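Local coordinates for protein malate dehydrogenase (Picrophilus torridus, PDB 4BGV) that probably catalyses the reversible, NAD-dependent oxidation of malate to oxaloacetate in the tricarboxylic acid cycle, at residues Arg93-Val107 with Thr124-Ala137. Numbering follows the deposited sequence.
Sequences RDDLLLKNIGIMKSV and TNPADIMAYAIYKA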
# COMPACT_ATOMS: atom_id res chain seq x y z
N ARG A 93 17.52 0.79 37.77
CA ARG A 93 17.83 1.20 36.41
C ARG A 93 19.33 1.07 36.16
O ARG A 93 19.76 0.73 35.06
CB ARG A 93 17.38 2.65 36.18
CG ARG A 93 17.33 3.05 34.71
CD ARG A 93 17.96 4.41 34.47
NE ARG A 93 17.98 4.76 33.05
CZ ARG A 93 18.42 5.92 32.56
NH1 ARG A 93 18.89 6.85 33.39
NH2 ARG A 93 18.39 6.15 31.26
N ASP A 94 20.13 1.34 37.19
CA ASP A 94 21.59 1.26 37.08
C ASP A 94 22.08 -0.16 36.81
O ASP A 94 22.89 -0.38 35.90
CB ASP A 94 22.25 1.84 38.33
CG ASP A 94 22.10 3.35 38.43
OD1 ASP A 94 22.41 4.05 37.43
OD2 ASP A 94 21.66 3.84 39.49
N ASP A 95 21.61 -1.12 37.60
CA ASP A 95 21.91 -2.53 37.36
C ASP A 95 21.45 -2.91 35.95
O ASP A 95 22.13 -3.65 35.24
CB ASP A 95 21.23 -3.43 38.39
CG ASP A 95 21.97 -3.48 39.71
OD1 ASP A 95 22.77 -2.56 39.98
OD2 ASP A 95 21.74 -4.44 40.49
N LEU A 96 20.28 -2.41 35.55
CA LEU A 96 19.75 -2.73 34.24
C LEU A 96 20.62 -2.16 33.12
O LEU A 96 20.88 -2.83 32.12
CB LEU A 96 18.30 -2.23 34.09
CG LEU A 96 17.68 -2.52 32.72
CD1 LEU A 96 17.72 -4.02 32.43
CD2 LEU A 96 16.25 -1.99 32.61
N LEU A 97 21.06 -0.91 33.30
CA LEU A 97 21.92 -0.26 32.32
C LEU A 97 23.19 -1.09 32.13
O LEU A 97 23.61 -1.33 31.00
CB LEU A 97 22.30 1.15 32.79
CG LEU A 97 23.07 1.99 31.76
CD1 LEU A 97 22.13 2.59 30.75
CD2 LEU A 97 23.92 3.08 32.42
N LEU A 98 23.78 -1.52 33.23
CA LEU A 98 24.99 -2.33 33.18
C LEU A 98 24.77 -3.67 32.48
O LEU A 98 25.58 -4.08 31.64
CB LEU A 98 25.55 -2.55 34.59
CG LEU A 98 26.23 -1.28 35.10
CD1 LEU A 98 26.68 -1.43 36.54
CD2 LEU A 98 27.41 -0.93 34.20
N LYS A 99 23.67 -4.34 32.82
CA LYS A 99 23.31 -5.59 32.17
C LYS A 99 23.20 -5.40 30.66
O LYS A 99 23.72 -6.21 29.88
CB LYS A 99 21.98 -6.11 32.70
CG LYS A 99 21.52 -7.42 32.05
CD LYS A 99 22.48 -8.56 32.36
CE LYS A 99 22.05 -9.87 31.69
NZ LYS A 99 22.95 -11.01 32.05
N ASN A 100 22.53 -4.34 30.24
CA ASN A 100 22.32 -4.13 28.82
C ASN A 100 23.61 -3.71 28.10
O ASN A 100 23.82 -4.10 26.96
CB ASN A 100 21.18 -3.15 28.56
CG ASN A 100 19.82 -3.80 28.71
OD1 ASN A 100 19.66 -4.99 28.45
ND2 ASN A 100 18.84 -3.03 29.15
N ILE A 101 24.46 -2.92 28.76
CA ILE A 101 25.73 -2.52 28.16
C ILE A 101 26.57 -3.76 27.83
O ILE A 101 27.19 -3.84 26.77
CB ILE A 101 26.51 -1.53 29.08
CG1 ILE A 101 25.86 -0.14 29.01
CG2 ILE A 101 27.95 -1.42 28.64
CD1 ILE A 101 26.34 0.82 30.08
N GLY A 102 26.55 -4.74 28.74
CA GLY A 102 27.27 -5.98 28.53
C GLY A 102 26.72 -6.74 27.33
O GLY A 102 27.47 -7.32 26.56
N ILE A 103 25.39 -6.74 27.19
CA ILE A 103 24.75 -7.38 26.05
C ILE A 103 25.15 -6.67 24.74
O ILE A 103 25.47 -7.33 23.75
CB ILE A 103 23.21 -7.41 26.22
CG1 ILE A 103 22.84 -8.31 27.41
CG2 ILE A 103 22.53 -7.92 24.96
CD1 ILE A 103 21.39 -8.17 27.84
N MET A 104 25.18 -5.34 24.76
CA MET A 104 25.59 -4.59 23.58
C MET A 104 27.04 -4.87 23.22
O MET A 104 27.39 -4.94 22.05
CB MET A 104 25.40 -3.07 23.78
CG MET A 104 23.96 -2.61 24.00
SD MET A 104 22.84 -3.01 22.64
CE MET A 104 22.09 -4.50 23.26
N LYS A 105 27.88 -5.03 24.24
CA LYS A 105 29.29 -5.32 24.01
C LYS A 105 29.44 -6.64 23.24
O LYS A 105 30.14 -6.69 22.22
CB LYS A 105 30.10 -5.33 25.33
CG LYS A 105 31.61 -5.52 25.12
CD LYS A 105 32.42 -5.17 26.38
CE LYS A 105 33.93 -5.32 26.15
NZ LYS A 105 34.33 -6.73 25.85
N SER A 106 28.78 -7.69 23.69
CA SER A 106 28.88 -8.98 23.01
C SER A 106 28.19 -8.96 21.64
O SER A 106 28.68 -9.56 20.69
CB SER A 106 28.37 -10.13 23.88
OG SER A 106 26.97 -10.08 24.03
N VAL A 107 27.04 -8.29 21.55
CA VAL A 107 26.38 -8.13 20.25
C VAL A 107 27.27 -7.37 19.27
O VAL A 107 27.43 -7.78 18.12
CB VAL A 107 24.98 -7.47 20.36
CG1 VAL A 107 24.51 -6.98 19.00
CG2 VAL A 107 23.97 -8.46 20.95
N THR A 124 17.50 -1.15 21.95
CA THR A 124 17.64 -1.38 23.39
C THR A 124 17.75 -0.06 24.19
O THR A 124 18.61 0.77 23.91
CB THR A 124 18.87 -2.28 23.66
OG1 THR A 124 18.83 -3.43 22.79
CG2 THR A 124 18.91 -2.75 25.11
N ASN A 125 16.88 0.12 25.18
CA ASN A 125 16.79 1.39 25.92
C ASN A 125 17.76 1.45 27.13
O ASN A 125 17.97 0.45 27.80
CB ASN A 125 15.34 1.63 26.36
CG ASN A 125 15.17 2.88 27.23
OD1 ASN A 125 15.05 4.00 26.73
ND2 ASN A 125 15.14 2.68 28.55
N PRO A 126 18.37 2.62 27.38
CA PRO A 126 18.31 3.85 26.58
C PRO A 126 19.20 3.74 25.36
O PRO A 126 20.39 3.46 25.47
CB PRO A 126 18.85 4.91 27.54
CG PRO A 126 19.81 4.16 28.40
CD PRO A 126 19.22 2.79 28.57
N ALA A 127 18.62 3.99 24.19
CA ALA A 127 19.29 3.68 22.94
C ALA A 127 20.46 4.61 22.64
O ALA A 127 21.34 4.26 21.86
CB ALA A 127 18.28 3.66 21.77
N ASP A 128 20.50 5.80 23.24
CA ASP A 128 21.68 6.62 23.01
C ASP A 128 22.90 5.95 23.65
O ASP A 128 23.92 5.76 22.97
CB ASP A 128 21.50 8.07 23.48
CG ASP A 128 20.75 8.19 24.79
OD1 ASP A 128 20.68 7.18 25.54
OD2 ASP A 128 20.24 9.30 25.07
N ILE A 129 22.78 5.53 24.90
CA ILE A 129 23.88 4.84 25.57
C ILE A 129 24.18 3.48 24.92
O ILE A 129 25.34 3.09 24.79
CB ILE A 129 23.63 4.61 27.09
CG1 ILE A 129 23.04 5.87 27.73
CG2 ILE A 129 24.91 4.16 27.81
CD1 ILE A 129 23.87 7.15 27.49
N MET A 130 23.13 2.75 24.55
CA MET A 130 23.33 1.44 23.93
C MET A 130 23.96 1.56 22.55
O MET A 130 24.74 0.69 22.16
CB MET A 130 22.02 0.63 23.88
CG MET A 130 21.47 0.28 25.26
SD MET A 130 22.69 -0.46 26.37
CE MET A 130 22.33 0.41 27.89
N ALA A 131 23.65 2.62 21.81
CA ALA A 131 24.33 2.91 20.56
C ALA A 131 25.81 3.21 20.80
O ALA A 131 26.69 2.77 20.06
CB ALA A 131 23.66 4.08 19.81
N TYR A 132 26.08 3.97 21.86
CA TYR A 132 27.46 4.25 22.26
C TYR A 132 28.21 2.95 22.56
O TYR A 132 29.33 2.75 22.10
CB TYR A 132 27.47 5.20 23.45
CG TYR A 132 28.83 5.67 23.90
CD1 TYR A 132 29.70 6.32 23.01
CD2 TYR A 132 29.26 5.46 25.19
CE1 TYR A 132 30.95 6.75 23.43
CE2 TYR A 132 30.50 5.88 25.62
CZ TYR A 132 31.34 6.52 24.74
OH TYR A 132 32.57 6.93 25.18
N ALA A 133 27.56 2.04 23.29
CA ALA A 133 28.17 0.74 23.57
C ALA A 133 28.41 -0.07 22.30
O ALA A 133 29.45 -0.72 22.15
CB ALA A 133 27.31 -0.05 24.56
N ILE A 134 27.44 -0.06 21.38
CA ILE A 134 27.60 -0.78 20.12
C ILE A 134 28.81 -0.23 19.35
O ILE A 134 29.59 -0.99 18.77
CB ILE A 134 26.31 -0.73 19.27
CG1 ILE A 134 25.22 -1.64 19.88
CG2 ILE A 134 26.58 -1.15 17.81
CD1 ILE A 134 25.52 -3.16 19.80
N TYR A 135 28.96 1.09 19.38
CA TYR A 135 30.07 1.77 18.75
C TYR A 135 31.40 1.32 19.37
O TYR A 135 32.33 0.94 18.66
CB TYR A 135 29.91 3.29 18.89
CG TYR A 135 31.12 4.08 18.45
CD1 TYR A 135 31.69 3.86 17.20
CD2 TYR A 135 31.69 5.04 19.27
CE1 TYR A 135 32.80 4.57 16.78
CE2 TYR A 135 32.80 5.77 18.86
CZ TYR A 135 33.35 5.52 17.61
OH TYR A 135 34.45 6.23 17.17
N LYS A 136 31.48 1.35 20.69
CA LYS A 136 32.71 0.94 21.37
C LYS A 136 33.08 -0.52 21.11
O LYS A 136 34.27 -0.86 21.01
CB LYS A 136 32.61 1.22 22.87
CG LYS A 136 32.57 2.71 23.22
CD LYS A 136 32.38 2.91 24.72
CE LYS A 136 33.60 2.45 25.51
NZ LYS A 136 34.68 3.49 25.51
N ALA A 137 32.08 -1.38 20.97
CA ALA A 137 32.33 -2.82 20.82
C ALA A 137 32.63 -3.22 19.38
O ALA A 137 33.42 -4.12 19.14
CB ALA A 137 31.15 -3.63 21.36
O HOH W 1 19.17 -0.22 30.06
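A single water joins Asn100 to Asn125: it accepts from Asn100 ND2 at 3.0 Å and donates to the carbonyl O of Asn125 at 2.6 Å. Asn100 OD1 is taken by the Leu85 backbone N, so both ends of this buried amide are held, fixing its rotation, while Thr124 CG2 packs 3.9 Å from Asn100 CG. Met130 is a knob among Leu97, Asn100, Ile101 and Met104; its chain, bent at both chi2 (-50°) and chi3 (137°), brings CE to 3.6 Å from Leu97 CD1. Met104 crosses it at about a right angle, CG 3.4 Å from Met130 SD, and its methyl CE reaches tip to tip toward Thr124 OG1, which bonds to the carbonyl of Ala83. Ala133 and Ala137, both small, let the helix axes approach to 7.9 Å at a signed crossing angle of -37°; Ala137 CB rests 3.3 Å from Lys105 O. Back beside the water, Pro126, after a cis peptide, packs its CD against Leu97 CD1. Asn100, Thr124 and Asn125 probably bind NAD in this Rossmann-type domain, and Asn125 touches the presumed proton acceptor His180; with no direct hydrogen bond between them, the segments meet here through mainly apolar packing and one water bridge.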